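Local coordinates for fumarate lyase (Mesorhizobium sp., PDB 3C8T), which belongs to the fumarate lyase superfamily, whose members are largely helical enzymes that assemble as tetramers around long helices, at residues G101-T104 and Q105-M108; G316-H319 and L320-A324. One frame throughout, in Å; residues are numbered along the deposited sequence.

Contact 1: residues G101-T104 and Q105-M108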
ATOM      1  N   GLY A 101     -13.841   5.010  37.241  1.00 36.59           N
ATOM      2  CA  GLY A 101     -14.201   3.834  36.459  1.00 35.89           C
ATOM      3  C   GLY A 101     -13.728   3.876  35.011  1.00 35.58           C
ATOM      4  O   GLY A 101     -13.882   2.892  34.306  1.00 36.22           O
ATOM      5  N   ALA A 102     -13.152   5.007  34.596  1.00 34.47           N
ATOM      6  CA  ALA A 102     -12.557   5.216  33.271  1.00 33.60           C
ATOM      7  C   ALA A 102     -11.176   4.573  33.086  1.00 32.94           C
ATOM      8  O   ALA A 102     -10.415   4.464  34.034  1.00 32.21           O
ATOM      9  CB  ALA A 102     -12.452   6.729  32.983  1.00 33.23           C
ATOM     10  N   THR A 103     -10.866   4.165  31.850  1.00 32.18           N
ATOM     11  CA  THR A 103      -9.505   3.889  31.438  1.00 30.63           C
ATOM     12  C   THR A 103      -9.047   4.988  30.435  1.00 31.01           C
ATOM     13  O   THR A 103      -9.861   5.753  29.871  1.00 30.74           O
ATOM     14  CB  THR A 103      -9.323   2.449  30.852  1.00 31.27           C
ATOM     15  OG1 THR A 103      -7.918   2.153  30.715  1.00 31.20           O
ATOM     16  CG2 THR A 103      -9.974   2.306  29.456  1.00 28.94           C
ATOM     17  N   THR A 104      -7.739   5.069  30.235  1.00 30.28           N
ATOM     18  CA  THR A 104      -7.116   6.000  29.297  1.00 30.43           C
ATOM     19  C   THR A 104      -7.699   5.962  27.864  1.00 30.07           C
ATOM     20  O   THR A 104      -8.087   7.017  27.327  1.00 30.25           O
ATOM     21  CB  THR A 104      -5.584   5.792  29.311  1.00 30.59           C
ATOM     22  OG1 THR A 104      -5.113   6.210  30.586  1.00 31.18           O
ATOM     23  CG2 THR A 104      -4.883   6.616  28.217  1.00 29.90           C
ATOM     24  N   GLN A 105      -7.796   4.769  27.264  1.00 28.99           N
ATOM     25  CA  GLN A 105      -8.397   4.676  25.908  1.00 28.89           C
ATOM     26  C   GLN A 105      -9.864   5.141  25.800  1.00 29.19           C
ATOM     27  O   GLN A 105     -10.334   5.561  24.705  1.00 29.14           O
ATOM     28  CB  GLN A 105      -8.253   3.269  25.327  1.00 28.84           C
ATOM     29  CG  GLN A 105      -8.328   3.250  23.811  1.00 27.82           C
ATOM     30  CD  GLN A 105      -8.342   1.845  23.224  1.00 26.99           C
ATOM     31  OE1 GLN A 105      -8.232   0.849  23.954  1.00 26.04           O
ATOM     32  NE2 GLN A 105      -8.489   1.758  21.904  1.00 22.56           N
ATOM     33  N   ASP A 106     -10.597   5.078  26.906  1.00 29.02           N
ATOM     34  CA  ASP A 106     -11.953   5.638  26.912  1.00 29.85           C
ATOM     35  C   ASP A 106     -11.902   7.136  26.621  1.00 29.14           C
ATOM     36  O   ASP A 106     -12.616   7.635  25.774  1.00 29.43           O
ATOM     37  CB  ASP A 106     -12.633   5.430  28.249  1.00 29.33           C
ATOM     38  CG  ASP A 106     -12.956   4.000  28.518  1.00 32.56           C
ATOM     39  OD1 ASP A 106     -13.030   3.186  27.568  1.00 36.65           O
ATOM     40  OD2 ASP A 106     -13.161   3.685  29.703  1.00 32.38           O
ATOM     41  N   ILE A 107     -11.042   7.844  27.346  1.00 30.20           N
ATOM     42  CA  ILE A 107     -10.968   9.296  27.239  1.00 29.25           C
ATOM     43  C   ILE A 107     -10.379   9.703  25.902  1.00 29.10           C
ATOM     44  O   ILE A 107     -10.894  10.649  25.264  1.00 29.44           O
ATOM     45  CB  ILE A 107     -10.157   9.952  28.394  1.00 29.24           C
ATOM     46  CG1 ILE A 107     -10.628   9.467  29.777  1.00 30.68           C
ATOM     47  CG2 ILE A 107     -10.260  11.485  28.312  1.00 29.34           C
ATOM     48  CD1 ILE A 107     -12.135   9.654  30.099  1.00 28.19           C
ATOM     49  N   MET A 108      -9.330   8.981  25.476  1.00 28.46           N
ATOM     50  CA  MET A 108      -8.647   9.245  24.184  1.00 28.00           C
ATOM     51  C   MET A 108      -9.494   8.898  22.952  1.00 28.58           C
ATOM     52  O   MET A 108      -9.499   9.669  21.992  1.00 28.67           O
ATOM     53  CB  MET A 108      -7.297   8.530  24.131  1.00 28.49           C
ATOM     54  CG  MET A 108      -6.281   9.056  25.156  1.00 28.44           C
ATOM     55  SD  MET A 108      -4.611   8.294  25.103  1.00 27.01           S
ATOM     56  CE  MET A 108      -4.024   9.115  23.606  1.00 29.99           C
TER
HETATM   57  O   HOH W   1      -6.484   2.492  28.437  1.00 29.98           O

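Contact 2: residues G316-H319 and L320-A324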
ATOM      1  N   GLY A 316       0.553  -1.308  19.546  1.00 29.23           N
ATOM      2  CA  GLY A 316       1.076  -1.207  18.171  1.00 29.32           C
ATOM      3  C   GLY A 316       0.007  -0.769  17.172  1.00 29.51           C
ATOM      4  O   GLY A 316       0.094   0.330  16.600  1.00 28.84           O
ATOM      5  N   PRO A 317      -1.032  -1.625  16.953  1.00 29.84           N
ATOM      6  CA  PRO A 317      -2.103  -1.242  16.034  1.00 29.67           C
ATOM      7  C   PRO A 317      -2.722   0.117  16.389  1.00 29.45           C
ATOM      8  O   PRO A 317      -3.059   0.895  15.488  1.00 29.24           O
ATOM      9  CB  PRO A 317      -3.154  -2.353  16.242  1.00 30.26           C
ATOM     10  CG  PRO A 317      -2.340  -3.550  16.632  1.00 30.97           C
ATOM     11  CD  PRO A 317      -1.272  -2.959  17.536  1.00 29.06           C
ATOM     12  N   TRP A 318      -2.903   0.380  17.678  1.00 28.96           N
ATOM     13  CA  TRP A 318      -3.602   1.600  18.103  1.00 29.61           C
ATOM     14  C   TRP A 318      -2.771   2.844  17.753  1.00 28.69           C
ATOM     15  O   TRP A 318      -3.293   3.848  17.280  1.00 27.76           O
ATOM     16  CB  TRP A 318      -3.950   1.511  19.596  1.00 29.82           C
ATOM     17  CG  TRP A 318      -4.610   2.734  20.185  1.00 32.47           C
ATOM     18  CD1 TRP A 318      -5.482   3.625  19.537  1.00 32.69           C
ATOM     19  CD2 TRP A 318      -4.520   3.185  21.542  1.00 30.66           C
ATOM     20  NE1 TRP A 318      -5.896   4.593  20.422  1.00 33.09           N
ATOM     21  CE2 TRP A 318      -5.327   4.356  21.652  1.00 31.27           C
ATOM     22  CE3 TRP A 318      -3.857   2.705  22.679  1.00 32.85           C
ATOM     23  CZ2 TRP A 318      -5.461   5.067  22.845  1.00 31.04           C
ATOM     24  CZ3 TRP A 318      -3.987   3.419  23.887  1.00 33.89           C
ATOM     25  CH2 TRP A 318      -4.789   4.590  23.956  1.00 32.96           C
ATOM     26  N   HIS A 319      -1.462   2.730  17.929  1.00 29.01           N
ATOM     27  CA  HIS A 319      -0.523   3.787  17.593  1.00 29.07           C
ATOM     28  C   HIS A 319      -0.655   4.226  16.129  1.00 29.00           C
ATOM     29  O   HIS A 319      -0.462   5.395  15.803  1.00 28.25           O
ATOM     30  CB  HIS A 319       0.899   3.308  17.854  1.00 28.59           C
ATOM     31  CG  HIS A 319       1.880   4.425  17.989  1.00 31.27           C
ATOM     32  ND1 HIS A 319       2.496   4.731  19.181  1.00 32.22           N
ATOM     33  CD2 HIS A 319       2.312   5.348  17.092  1.00 30.76           C
ATOM     34  CE1 HIS A 319       3.287   5.777  19.006  1.00 33.12           C
ATOM     35  NE2 HIS A 319       3.185   6.176  17.748  1.00 31.30           N
ATOM     36  N   LEU A 320      -1.002   3.281  15.258  1.00 29.26           N
ATOM     37  CA  LEU A 320      -1.192   3.565  13.840  1.00 29.52           C
ATOM     38  C   LEU A 320      -2.305   4.549  13.517  1.00 30.01           C
ATOM     39  O   LEU A 320      -2.152   5.333  12.587  1.00 29.31           O
ATOM     40  CB  LEU A 320      -1.364   2.273  13.028  1.00 30.70           C
ATOM     41  CG  LEU A 320      -0.149   1.424  12.641  1.00 30.89           C
ATOM     42  CD1 LEU A 320      -0.688   0.259  11.781  1.00 31.12           C
ATOM     43  CD2 LEU A 320       0.867   2.336  11.831  1.00 31.10           C
ATOM     44  N   GLU A 321      -3.415   4.513  14.273  1.00 30.00           N
ATOM     45  CA  GLU A 321      -4.487   5.523  14.177  1.00 30.19           C
ATOM     46  C   GLU A 321      -4.042   6.952  14.439  1.00 29.59           C
ATOM     47  O   GLU A 321      -4.656   7.886  13.913  1.00 28.54           O
ATOM     48  CB  GLU A 321      -5.655   5.193  15.136  1.00 29.23           C
ATOM     49  CG  GLU A 321      -5.993   3.707  15.119  1.00 31.23           C
ATOM     50  CD  GLU A 321      -7.378   3.376  15.683  1.00 32.39           C
ATOM     51  OE1 GLU A 321      -8.056   4.287  16.201  1.00 37.20           O
ATOM     52  OE2 GLU A 321      -7.794   2.200  15.578  1.00 32.93           O
ATOM     53  N   TRP A 322      -3.006   7.107  15.273  1.00 30.55           N
ATOM     54  CA  TRP A 322      -2.541   8.403  15.772  1.00 31.51           C
ATOM     55  C   TRP A 322      -1.924   9.269  14.700  1.00 32.63           C
ATOM     56  O   TRP A 322      -1.797  10.466  14.897  1.00 33.34           O
ATOM     57  CB  TRP A 322      -1.521   8.241  16.929  1.00 31.83           C
ATOM     58  CG  TRP A 322      -2.065   7.607  18.216  1.00 32.11           C
ATOM     59  CD1 TRP A 322      -3.373   7.383  18.532  1.00 35.31           C
ATOM     60  CD2 TRP A 322      -1.301   7.183  19.364  1.00 32.28           C
ATOM     61  NE1 TRP A 322      -3.467   6.810  19.796  1.00 34.91           N
ATOM     62  CE2 TRP A 322      -2.212   6.679  20.320  1.00 33.68           C
ATOM     63  CE3 TRP A 322       0.066   7.161  19.664  1.00 33.70           C
ATOM     64  CZ2 TRP A 322      -1.801   6.169  21.575  1.00 33.51           C
ATOM     65  CZ3 TRP A 322       0.477   6.649  20.905  1.00 33.76           C
ATOM     66  CH2 TRP A 322      -0.461   6.162  21.839  1.00 33.64           C
ATOM     67  N   SER A 323      -1.478   8.665  13.603  1.00 33.31           N
ATOM     68  CA  SER A 323      -1.085   9.421  12.406  1.00 34.60           C
ATOM     69  C   SER A 323      -2.218   9.347  11.372  1.00 34.09           C
ATOM     70  O   SER A 323      -2.632  10.364  10.784  1.00 35.12           O
ATOM     71  CB  SER A 323       0.225   8.876  11.816  1.00 35.23           C
ATOM     72  OG  SER A 323       0.028   7.641  11.140  1.00 35.82           O
ATOM     73  N   ALA A 324      -2.781   8.157  11.191  1.00 32.65           N
ATOM     74  CA  ALA A 324      -3.686   7.972  10.060  1.00 31.42           C
ATOM     75  C   ALA A 324      -4.957   8.872  10.167  1.00 31.08           C
ATOM     76  O   ALA A 324      -5.397   9.477   9.148  1.00 29.83           O
ATOM     77  CB  ALA A 324      -4.006   6.487   9.844  1.00 31.12           C
TER

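Contact 1: residues G101-T104 and Q105-M108
T103 hands its backbone N-H to the carboxylate of D106 one turn on: N to OD2 is 3.2 Å and the bond is almost straight, at 177° about the hydrogen. The donor comes in from above the carboxylate plane, 48° out of it. The T103 side chain crosses that of D106 at about a right angle, its CG2 3.5 Å from D106 OD2. OG1 of T103 stands opposite the backbone N and makes no capping bond; a water 2.7 Å from OG1 takes it up and also accepts the N-H of Q105. S191 N and H225 NE2 at OD1, with G192 N at OD2, should help fix the carboxylate's rotation. T104 turns to M108 instead. Its methyl lies opposite the backbone N (chi1 -67° to OG1), which lays CG2 alongside the thioether, 3.5 Å from M108 SD, both side chains pointing the same way. M108 CG rests against T104 O at 3.5 Å, and M108 N bonds to T104 O at 3.0 Å, closing a turn of the helix. Q105 OE1 bonds to R313. With T103 at the N-cap and D106 accepting its N-H three residues later, this is one half of a capping box at the start of helix 104-140.

Contact 2: residues G316-H319 and L320-A324
H319 O takes the N-H of W322 at 3.1 Å, three residues on, in the first turns of helix 315-344, where W318, H319 and W322 form an aromatic cluster. Just before this bond, L320 N has two weak ones, to G316 O and P317 O, so its hydrogen is shared between carbonyls. W318 and W322 meet edge to face. The indole of W322 turns its edge to the face of W318, five-membered ring centroids 4.6 Å apart and planes at 69°, with W322 CZ2 3.8 Å above the W318 plane and over its centre. The two NE1 atoms lie close, 3.3 Å apart, but both are donors and form no bond. H319 holds the other end of the W322 indole: CE3 of W322 sits 3.4 Å above the imidazole plane, the rings inclined at 45°. W322 can reach both neighbours because its CG lies opposite the carbonyl carbon (chi1 -65°), which sends the indole back along the helix. ND1 of H319 bonds to E287 of the second subunit, and Y8 of that subunit stacks on W322, so the cluster is built into a subunit interface. E321, extended, sets OE1 at the edge of the W318 indole and forms a salt bridge with R228. W322 also has the backbone beneath one face: H319 CA makes a CH-pi contact 4.2 Å from the centroid of its six-membered ring, and W318 O lies over the same face.

In the fold
Contact 1 comes first along the chain, at the start of helix 104-140; contact 2 lies near the beginning of helix 315-344, more than 200 residues later. Their centres are about 17 Å apart, on the same side of the chain's centre, yet the two helices touch here. Q105 CG reaches W318 CZ2 at 3.5 Å, and M108 packs against both indoles, SD being 3.9 Å from W318 CH2. R228, the partner of E321, also touches Q105, adding a third element to the junction. Y8 of the second subunit packs on M108 as well as on contact 2, so this join between two helices of one chain is also part of the subunit interface of the tetramer.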